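Local coordinates for protein fusion DH (Streptomyces sp. MJ635-86F5, PDB 6K97) that probably dehydrates carrier-bound polyketide intermediates in cremimycin biosynthesis, here as an engineered fusion of the two halves of a split polyketide synthase dehydratase domain, at residues 202-213 and 256-267; 298-306 and 317-325. One frame throughout, in Å; residues are numbered along the deposited sequence.

Both contacts lie in the C-terminal hot-dog part of the engineered fusion and both involve helix 252-266, contact 1 as one of its elements and contact 2 as the hairpin packed against it. Contact 1 sets one flank of that helix against helix 199-208 and strand 211-213; it is buried, and aromatic and polar groups mix with leucines. Contact 2 is only partly buried: its backbone bonds do most of the work, with apolar side chains facing the helix, the partly exposed S303 on the other face and a serine-aspartate bond beside the corner. The two meet along the helix, where L263 packs on L324, L259 on L306, and K302 NZ lies 2.9 Å from L266 O, probably a hydrogen bond.

Contact 1: residues 202-213 and 256-267; sequences LYARLADRGFQY and DAALHAALGPLL
In the C-terminal hot-dog part of the fusion, H260 of the central helix 252-266 is set between Y203 and Y213 of the neighbouring helix and strand. Y203 comes to the edge of the imidazole, its OH in the ring plane and hydrogen-bonded to H260 ND1 at 2.9 Å, with L220 N as a second partner. Y213 lies over one face in an offset stack, centroids 4.0 Å apart and planes at 30°. The backbone of D256 and A257 covers the opposite face. H260 NE2 donates to D256 OD2 at 2.7 Å, meeting it from above the carboxylate plane, and one water joins D256 OD1 to Y213 OH. D256 also touches H65, in the other fused part.

Further along, L267 CD1 touches both L206 CD2, at 3.5 Å, and F211 CE2, at 3.6 Å. L263 CD1 lies over a face of the F211 ring. G210 closes the last turn in a Schellman motif; the chain of R209 just before it bends at chi2 and chi3 to lay its guanidinium over L267 CB, and NH1 and NH2 both make weak bonds to L267 O. Two bonds and a stack thus fix the rotation of the imidazole.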
loop_
_atom_site.group_PDB
_atom_site.type_symbol
_atom_site.label_atom_id
_atom_site.label_comp_id
_atom_site.label_asym_id
_atom_site.label_seq_id
_atom_site.Cartn_x
_atom_site.Cartn_y
_atom_site.Cartn_z
ATOM N N LEU A 202 -26.282 0.498 35.192
ATOM C CA LEU A 202 -26.402 0.119 33.777
ATOM C C LEU A 202 -25.256 -0.848 33.352
ATOM O O LEU A 202 -25.497 -1.906 32.699
ATOM C CB LEU A 202 -26.379 1.354 32.900
ATOM C CG LEU A 202 -26.421 1.067 31.401
ATOM C CD1 LEU A 202 -27.747 0.430 31.019
ATOM C CD2 LEU A 202 -26.205 2.341 30.657
ATOM N N TYR A 203 -24.017 -0.495 33.709
ATOM C CA TYR A 203 -22.884 -1.345 33.345
ATOM C C TYR A 203 -22.982 -2.724 33.972
ATOM O O TYR A 203 -22.664 -3.713 33.314
ATOM C CB TYR A 203 -21.575 -0.672 33.671
ATOM C CG TYR A 203 -21.135 0.340 32.659
ATOM C CD1 TYR A 203 -20.977 -0.001 31.351
ATOM C CD2 TYR A 203 -20.869 1.650 33.019
ATOM C CE1 TYR A 203 -20.568 0.920 30.414
ATOM C CE2 TYR A 203 -20.485 2.593 32.083
ATOM C CZ TYR A 203 -20.316 2.217 30.780
ATOM O OH TYR A 203 -19.877 3.142 29.820
ATOM N N ALA A 204 -23.501 -2.831 35.200
ATOM C CA ALA A 204 -23.695 -4.177 35.795
ATOM C C ALA A 204 -24.678 -5.048 35.004
ATOM O O ALA A 204 -24.434 -6.220 34.763
ATOM C CB ALA A 204 -24.118 -4.066 37.228
ATOM N N ARG A 205 -25.803 -4.478 34.606
ATOM C CA ARG A 205 -26.800 -5.217 33.816
ATOM C C ARG A 205 -26.267 -5.575 32.407
ATOM O O ARG A 205 -26.459 -6.687 31.877
ATOM C CB ARG A 205 -28.104 -4.384 33.774
ATOM C CG ARG A 205 -28.841 -4.443 35.114
ATOM C CD ARG A 205 -30.131 -3.626 35.091
ATOM N NE ARG A 205 -29.875 -2.187 35.205
ATOM C CZ ARG A 205 -29.740 -1.509 36.341
ATOM N NH1 ARG A 205 -29.799 -2.082 37.524
ATOM N NH2 ARG A 205 -29.522 -0.224 36.279
ATOM N N LEU A 206 -25.540 -4.654 31.798
ATOM C CA LEU A 206 -24.928 -4.964 30.535
ATOM C C LEU A 206 -23.936 -6.146 30.646
ATOM O O LEU A 206 -23.894 -7.051 29.769
ATOM C CB LEU A 206 -24.278 -3.726 30.008
ATOM C CG LEU A 206 -25.254 -2.616 29.583
ATOM C CD1 LEU A 206 -24.458 -1.386 29.129
ATOM C CD2 LEU A 206 -26.158 -3.078 28.447
ATOM N N ALA A 207 -23.166 -6.156 31.734
ATOM C CA ALA A 207 -22.194 -7.221 31.984
ATOM C C ALA A 207 -22.875 -8.566 32.115
ATOM O O ALA A 207 -22.375 -9.579 31.621
ATOM C CB ALA A 207 -21.362 -6.905 33.217
ATOM N N ASP A 208 -24.034 -8.576 32.756
ATOM C CA ASP A 208 -24.813 -9.796 32.901
ATOM C C ASP A 208 -25.333 -10.326 31.603
ATOM O O ASP A 208 -25.631 -11.478 31.527
ATOM C CB ASP A 208 -26.004 -9.576 33.854
ATOM C CG ASP A 208 -25.573 -9.555 35.327
ATOM O OD1 ASP A 208 -24.493 -10.099 35.659
ATOM O OD2 ASP A 208 -26.287 -8.949 36.142
ATOM N N ARG A 209 -25.434 -9.502 30.579
ATOM C CA ARG A 209 -25.849 -9.940 29.247
ATOM C C ARG A 209 -24.692 -10.305 28.329
ATOM O O ARG A 209 -24.940 -10.688 27.198
ATOM C CB ARG A 209 -26.609 -8.799 28.545
ATOM C CG ARG A 209 -27.761 -8.152 29.326
ATOM C CD ARG A 209 -29.035 -8.956 29.221
ATOM N NE ARG A 209 -29.646 -8.848 27.899
ATOM C CZ ARG A 209 -30.778 -8.203 27.604
ATOM N NH1 ARG A 209 -31.222 -8.244 26.348
ATOM N NH2 ARG A 209 -31.469 -7.534 28.521
ATOM N N GLY A 210 -23.445 -10.092 28.764
ATOM C CA GLY A 210 -22.283 -10.353 27.936
ATOM C C GLY A 210 -21.461 -9.152 27.440
ATOM O O GLY A 210 -20.467 -9.324 26.726
ATOM N N PHE A 211 -21.889 -7.944 27.774
ATOM C CA PHE A 211 -21.108 -6.770 27.464
ATOM C C PHE A 211 -20.081 -6.562 28.583
ATOM O O PHE A 211 -20.331 -5.851 29.547
ATOM C CB PHE A 211 -22.009 -5.535 27.330
ATOM C CG PHE A 211 -23.035 -5.642 26.236
ATOM C CD1 PHE A 211 -22.733 -5.258 24.939
ATOM C CD2 PHE A 211 -24.299 -6.116 26.495
ATOM C CE1 PHE A 211 -23.675 -5.368 23.917
ATOM C CE2 PHE A 211 -25.235 -6.236 25.482
ATOM C CZ PHE A 211 -24.927 -5.862 24.184
ATOM N N GLN A 212 -18.934 -7.202 28.456
ATOM C CA GLN A 212 -17.976 -7.210 29.533
ATOM C C GLN A 212 -16.956 -6.095 29.372
ATOM O O GLN A 212 -15.798 -6.333 29.061
ATOM C CB GLN A 212 -17.298 -8.564 29.585
ATOM C CG GLN A 212 -18.306 -9.661 29.911
ATOM C CD GLN A 212 -18.068 -11.009 29.244
ATOM O OE1 GLN A 212 -17.334 -11.149 28.267
ATOM N NE2 GLN A 212 -18.762 -11.999 29.750
ATOM N N TYR A 213 -17.397 -4.873 29.604
ATOM C CA TYR A 213 -16.570 -3.708 29.390
ATOM C C TYR A 213 -15.589 -3.525 30.558
ATOM O O TYR A 213 -16.013 -3.308 31.683
ATOM C CB TYR A 213 -17.444 -2.468 29.256
ATOM C CG TYR A 213 -18.375 -2.488 28.030
ATOM C CD1 TYR A 213 -17.863 -2.630 26.732
ATOM C CD2 TYR A 213 -19.752 -2.259 28.169
ATOM C CE1 TYR A 213 -18.701 -2.606 25.625
ATOM C CE2 TYR A 213 -20.569 -2.193 27.084
ATOM C CZ TYR A 213 -20.038 -2.395 25.804
ATOM O OH TYR A 213 -20.864 -2.379 24.729
ATOM N N ASP A 256 -17.850 4.823 21.738
ATOM C CA ASP A 256 -18.602 3.630 22.176
ATOM C C ASP A 256 -19.394 3.908 23.469
ATOM O O ASP A 256 -20.492 3.393 23.631
ATOM C CB ASP A 256 -17.655 2.457 22.401
ATOM C CG ASP A 256 -18.356 1.118 22.454
ATOM O OD1 ASP A 256 -19.074 0.770 21.516
ATOM O OD2 ASP A 256 -18.124 0.365 23.416
ATOM N N ALA A 257 -18.822 4.674 24.399
ATOM C CA ALA A 257 -19.519 4.941 25.667
ATOM C C ALA A 257 -20.790 5.741 25.437
ATOM O O ALA A 257 -21.801 5.547 26.120
ATOM C CB ALA A 257 -18.630 5.665 26.621
ATOM N N ALA A 258 -20.755 6.563 24.392
ATOM C CA ALA A 258 -21.941 7.262 23.899
ATOM C C ALA A 258 -23.023 6.349 23.414
ATOM O O ALA A 258 -24.170 6.736 23.433
ATOM C CB ALA A 258 -21.558 8.208 22.778
ATOM N N LEU A 259 -22.690 5.130 22.988
ATOM C CA LEU A 259 -23.717 4.143 22.652
ATOM C C LEU A 259 -24.177 3.337 23.840
ATOM O O LEU A 259 -25.223 2.666 23.752
ATOM C CB LEU A 259 -23.220 3.141 21.582
ATOM C CG LEU A 259 -22.660 3.731 20.298
ATOM C CD1 LEU A 259 -22.283 2.607 19.325
ATOM C CD2 LEU A 259 -23.657 4.704 19.692
ATOM N N HIS A 260 -23.386 3.280 24.915
ATOM C CA HIS A 260 -23.771 2.408 26.011
ATOM C C HIS A 260 -25.123 2.856 26.569
ATOM O O HIS A 260 -26.019 2.046 26.827
ATOM C CB HIS A 260 -22.684 2.367 27.076
ATOM C CG HIS A 260 -21.378 1.798 26.577
ATOM N ND1 HIS A 260 -20.179 2.019 27.208
ATOM C CD2 HIS A 260 -21.099 1.004 25.509
ATOM C CE1 HIS A 260 -19.225 1.380 26.553
ATOM N NE2 HIS A 260 -19.760 0.764 25.522
ATOM N N ALA A 261 -25.317 4.161 26.641
ATOM C CA ALA A 261 -26.599 4.686 27.061
ATOM C C ALA A 261 -27.725 4.182 26.181
ATOM O O ALA A 261 -28.783 3.810 26.678
ATOM C CB ALA A 261 -26.584 6.200 27.063
ATOM N N ALA A 262 -27.517 4.164 24.892
ATOM C CA ALA A 262 -28.605 3.768 23.989
ATOM C C ALA A 262 -28.984 2.303 24.208
ATOM O O ALA A 262 -30.124 1.936 24.001
ATOM C CB ALA A 262 -28.248 4.020 22.537
ATOM N N LEU A 263 -28.021 1.494 24.647
ATOM C CA LEU A 263 -28.274 0.076 24.911
ATOM C C LEU A 263 -29.299 -0.135 26.002
ATOM O O LEU A 263 -29.882 -1.177 26.036
ATOM C CB LEU A 263 -27.008 -0.673 25.308
ATOM C CG LEU A 263 -25.919 -0.777 24.257
ATOM C CD1 LEU A 263 -24.682 -1.378 24.905
ATOM C CD2 LEU A 263 -26.389 -1.594 23.061
ATOM N N GLY A 264 -29.535 0.842 26.871
ATOM C CA GLY A 264 -30.523 0.668 27.948
ATOM C C GLY A 264 -31.892 0.361 27.361
ATOM O O GLY A 264 -32.403 -0.749 27.505
ATOM N N PRO A 265 -32.504 1.343 26.695
ATOM C CA PRO A 265 -33.845 1.108 26.170
ATOM C C PRO A 265 -33.850 0.070 25.062
ATOM O O PRO A 265 -34.769 -0.748 25.001
ATOM C CB PRO A 265 -34.300 2.477 25.630
ATOM C CG PRO A 265 -33.071 3.343 25.625
ATOM C CD PRO A 265 -32.117 2.762 26.654
ATOM N N LEU A 266 -32.811 0.052 24.233
ATOM C CA LEU A 266 -32.743 -0.882 23.102
ATOM C C LEU A 266 -32.656 -2.369 23.488
ATOM O O LEU A 266 -32.977 -3.190 22.653
ATOM C CB LEU A 266 -31.580 -0.532 22.150
ATOM C CG LEU A 266 -31.741 0.740 21.275
ATOM C CD1 LEU A 266 -30.625 0.825 20.242
ATOM C CD2 LEU A 266 -33.105 0.918 20.592
ATOM N N LEU A 267 -32.216 -2.707 24.699
ATOM C CA LEU A 267 -32.122 -4.095 25.158
ATOM C C LEU A 267 -33.286 -4.519 26.047
ATOM O O LEU A 267 -33.306 -5.622 26.552
ATOM C CB LEU A 267 -30.797 -4.307 25.956
ATOM C CG LEU A 267 -29.497 -4.254 25.166
ATOM C CD1 LEU A 267 -28.314 -4.547 26.084
ATOM C CD2 LEU A 267 -29.473 -5.239 23.993
HETATM O O HOH W 1 -20.030 -2.062 21.899
#

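Contact 2: residues 298-306 and 317-325; sequences PDGDKSVSL and VSVGSVALR
Strand 303-306 runs antiparallel to 317-319 and 321-325, which meet at a corner at G320, with V304-V322 and L306-V319 as hydrogen-bonded pairs, S303-A323 as a non-hydrogen-bonded pair, and a one-residue shift of register, a beta bulge, between V304 and L306. V322 N reaches V304 O at 2.7 Å, V304 N returns the bond to V322 O, and V319 N bonds L306 O at 2.8 Å. Toward the turn, L324 N holds K302 O, also at 2.8 Å, just where the type II turn G300-S303 feeds into the strand.

V304, L306, V319 and V322 share one face. L306 takes the uncommon chi1 of 63°, CG between the backbone N and the carbonyl carbon, which lays its branch alongside V319, both pointing the same way, with CD1 3.7 Å from V319 CG2. L306 and L324 then go on to touch L259 and L263 of helix 252-266. S303 and A323 occupy the other face. Just past the corner at G320, S321 swings OG anti to its backbone N (chi1 -174°) and donates to D299 OD2 at 2.7 Å, nearly along the C-O axis of the carboxylate, tying the loop to the bent strand. On their far side G320 and S321 both face R280, a classic bulge. Such a bent, bulged hairpin fits the strongly curved antiparallel sheet that wraps the central helix in a hot-dog fold.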
loop_
_atom_site.group_PDB
_atom_site.type_symbol
_atom_site.label_atom_id
_atom_site.label_comp_id
_atom_site.label_asym_id
_atom_site.label_seq_id
_atom_site.Cartn_x
_atom_site.Cartn_y
_atom_site.Cartn_z
ATOM N N PRO A 298 -34.076 8.462 18.932
ATOM C CA PRO A 298 -34.414 7.227 18.186
ATOM C C PRO A 298 -34.541 7.491 16.706
ATOM O O PRO A 298 -34.816 8.623 16.320
ATOM C CB PRO A 298 -35.757 6.835 18.756
ATOM C CG PRO A 298 -36.360 8.129 19.191
ATOM C CD PRO A 298 -35.214 8.924 19.748
ATOM N N ASP A 299 -34.315 6.464 15.887
ATOM C CA ASP A 299 -34.242 6.644 14.456
ATOM C C ASP A 299 -34.875 5.486 13.709
ATOM O O ASP A 299 -34.497 5.178 12.586
ATOM C CB ASP A 299 -32.777 6.744 14.041
ATOM C CG ASP A 299 -32.611 7.186 12.622
ATOM O OD1 ASP A 299 -33.339 8.122 12.230
ATOM O OD2 ASP A 299 -31.758 6.619 11.889
ATOM N N GLY A 300 -35.878 4.866 14.280
ATOM C CA GLY A 300 -36.417 3.677 13.652
ATOM C C GLY A 300 -35.963 2.524 14.506
ATOM O O GLY A 300 -35.346 2.742 15.531
ATOM N N ASP A 301 -36.307 1.310 14.115
ATOM C CA ASP A 301 -36.207 0.200 15.023
ATOM C C ASP A 301 -34.743 -0.287 15.119
ATOM O O ASP A 301 -34.073 -0.533 14.113
ATOM C CB ASP A 301 -37.216 -0.912 14.658
ATOM C CG ASP A 301 -36.678 -1.904 13.644
ATOM O OD1 ASP A 301 -36.505 -1.535 12.460
ATOM O OD2 ASP A 301 -36.442 -3.065 14.048
ATOM N N LYS A 302 -34.284 -0.358 16.371
ATOM C CA LYS A 302 -32.948 -0.692 16.727
ATOM C C LYS A 302 -31.903 0.305 16.201
ATOM O O LYS A 302 -30.683 -0.009 16.169
ATOM C CB LYS A 302 -32.674 -2.151 16.312
ATOM C CG LYS A 302 -33.641 -3.157 16.933
ATOM C CD LYS A 302 -33.558 -3.166 18.442
ATOM C CE LYS A 302 -34.753 -3.904 19.039
ATOM N NZ LYS A 302 -34.905 -3.592 20.494
ATOM N N SER A 303 -32.352 1.512 15.819
ATOM C CA SER A 303 -31.430 2.557 15.372
ATOM C C SER A 303 -31.555 3.804 16.200
ATOM O O SER A 303 -32.624 4.155 16.629
ATOM C CB SER A 303 -31.690 2.953 13.936
ATOM O OG SER A 303 -32.000 1.853 13.151
ATOM N N VAL A 304 -30.448 4.498 16.392
ATOM C CA VAL A 304 -30.459 5.806 17.007
ATOM C C VAL A 304 -29.590 6.765 16.240
ATOM O O VAL A 304 -28.775 6.372 15.382
ATOM C CB VAL A 304 -29.937 5.778 18.456
ATOM C CG1 VAL A 304 -30.852 4.913 19.318
ATOM C CG2 VAL A 304 -28.484 5.368 18.545
ATOM N N SER A 305 -29.793 8.039 16.477
ATOM C CA SER A 305 -28.834 8.964 15.922
ATOM C C SER A 305 -28.290 9.772 17.050
ATOM O O SER A 305 -28.869 9.801 18.126
ATOM C CB SER A 305 -29.438 9.793 14.792
ATOM O OG SER A 305 -30.274 10.738 15.315
ATOM N N LEU A 306 -27.188 10.432 16.807
ATOM C CA LEU A 306 -26.638 11.262 17.836
ATOM C C LEU A 306 -25.815 12.453 17.381
ATOM O O LEU A 306 -25.390 12.591 16.221
ATOM C CB LEU A 306 -25.856 10.407 18.786
ATOM C CG LEU A 306 -24.642 9.675 18.251
ATOM C CD1 LEU A 306 -23.408 10.516 18.451
ATOM C CD2 LEU A 306 -24.489 8.366 18.987
ATOM N N VAL A 317 -19.012 15.900 16.985
ATOM C CA VAL A 317 -19.378 14.862 16.036
ATOM C C VAL A 317 -20.839 14.689 15.989
ATOM O O VAL A 317 -21.535 14.880 16.991
ATOM C CB VAL A 317 -18.692 13.532 16.375
ATOM C CG1 VAL A 317 -18.984 13.120 17.775
ATOM C CG2 VAL A 317 -19.098 12.432 15.425
ATOM N N SER A 318 -21.326 14.350 14.812
ATOM C CA SER A 318 -22.702 13.884 14.661
ATOM C C SER A 318 -22.760 12.581 13.838
ATOM O O SER A 318 -21.864 12.330 13.012
ATOM C CB SER A 318 -23.560 14.998 14.041
ATOM O OG SER A 318 -23.324 15.129 12.684
ATOM N N VAL A 319 -23.808 11.780 14.077
ATOM C CA VAL A 319 -24.014 10.474 13.432
ATOM C C VAL A 319 -25.423 10.444 12.948
ATOM O O VAL A 319 -26.358 10.444 13.749
ATOM C CB VAL A 319 -23.770 9.318 14.394
ATOM C CG1 VAL A 319 -23.862 7.965 13.718
ATOM C CG2 VAL A 319 -22.406 9.464 15.024
ATOM N N GLY A 320 -25.598 10.426 11.630
ATOM C CA GLY A 320 -26.931 10.345 11.046
ATOM C C GLY A 320 -27.655 9.172 11.623
ATOM O O GLY A 320 -28.787 9.284 12.009
ATOM N N SER A 321 -26.999 8.018 11.729
ATOM C CA SER A 321 -27.730 6.834 12.166
ATOM C C SER A 321 -26.772 5.746 12.594
ATOM O O SER A 321 -25.738 5.568 11.964
ATOM C CB SER A 321 -28.634 6.328 11.022
ATOM O OG SER A 321 -29.447 5.279 11.486
ATOM N N VAL A 322 -27.117 5.035 13.674
ATOM C CA VAL A 322 -26.381 3.827 14.065
ATOM C C VAL A 322 -27.381 2.729 14.266
ATOM O O VAL A 322 -28.246 2.882 15.140
ATOM C CB VAL A 322 -25.666 3.937 15.399
ATOM C CG1 VAL A 322 -24.870 2.646 15.652
ATOM C CG2 VAL A 322 -24.754 5.120 15.413
ATOM N N ALA A 323 -27.254 1.637 13.492
ATOM C CA ALA A 323 -28.215 0.529 13.526
ATOM C C ALA A 323 -27.599 -0.660 14.278
ATOM O O ALA A 323 -26.453 -1.023 14.023
ATOM C CB ALA A 323 -28.568 0.098 12.117
ATOM N N LEU A 324 -28.348 -1.254 15.207
ATOM C CA LEU A 324 -27.859 -2.448 15.945
ATOM C C LEU A 324 -28.563 -3.708 15.502
ATOM O O LEU A 324 -29.671 -3.654 15.011
ATOM C CB LEU A 324 -28.002 -2.287 17.463
ATOM C CG LEU A 324 -26.979 -1.383 18.184
ATOM C CD1 LEU A 324 -27.222 0.045 17.765
ATOM C CD2 LEU A 324 -27.113 -1.472 19.707
ATOM N N ARG A 325 -27.929 -4.848 15.695
ATOM C CA ARG A 325 -28.565 -6.139 15.344
ATOM C C ARG A 325 -28.191 -7.239 16.344
ATOM O O ARG A 325 -27.212 -7.111 17.025
ATOM C CB ARG A 325 -28.203 -6.602 13.922
ATOM C CG ARG A 325 -26.728 -6.903 13.805
ATOM C CD ARG A 325 -26.210 -7.355 12.448
ATOM N NE ARG A 325 -27.022 -8.416 11.883
ATOM C CZ ARG A 325 -26.611 -9.300 10.982
ATOM N NH1 ARG A 325 -25.355 -9.320 10.525
ATOM N NH2 ARG A 325 -27.485 -10.210 10.537
#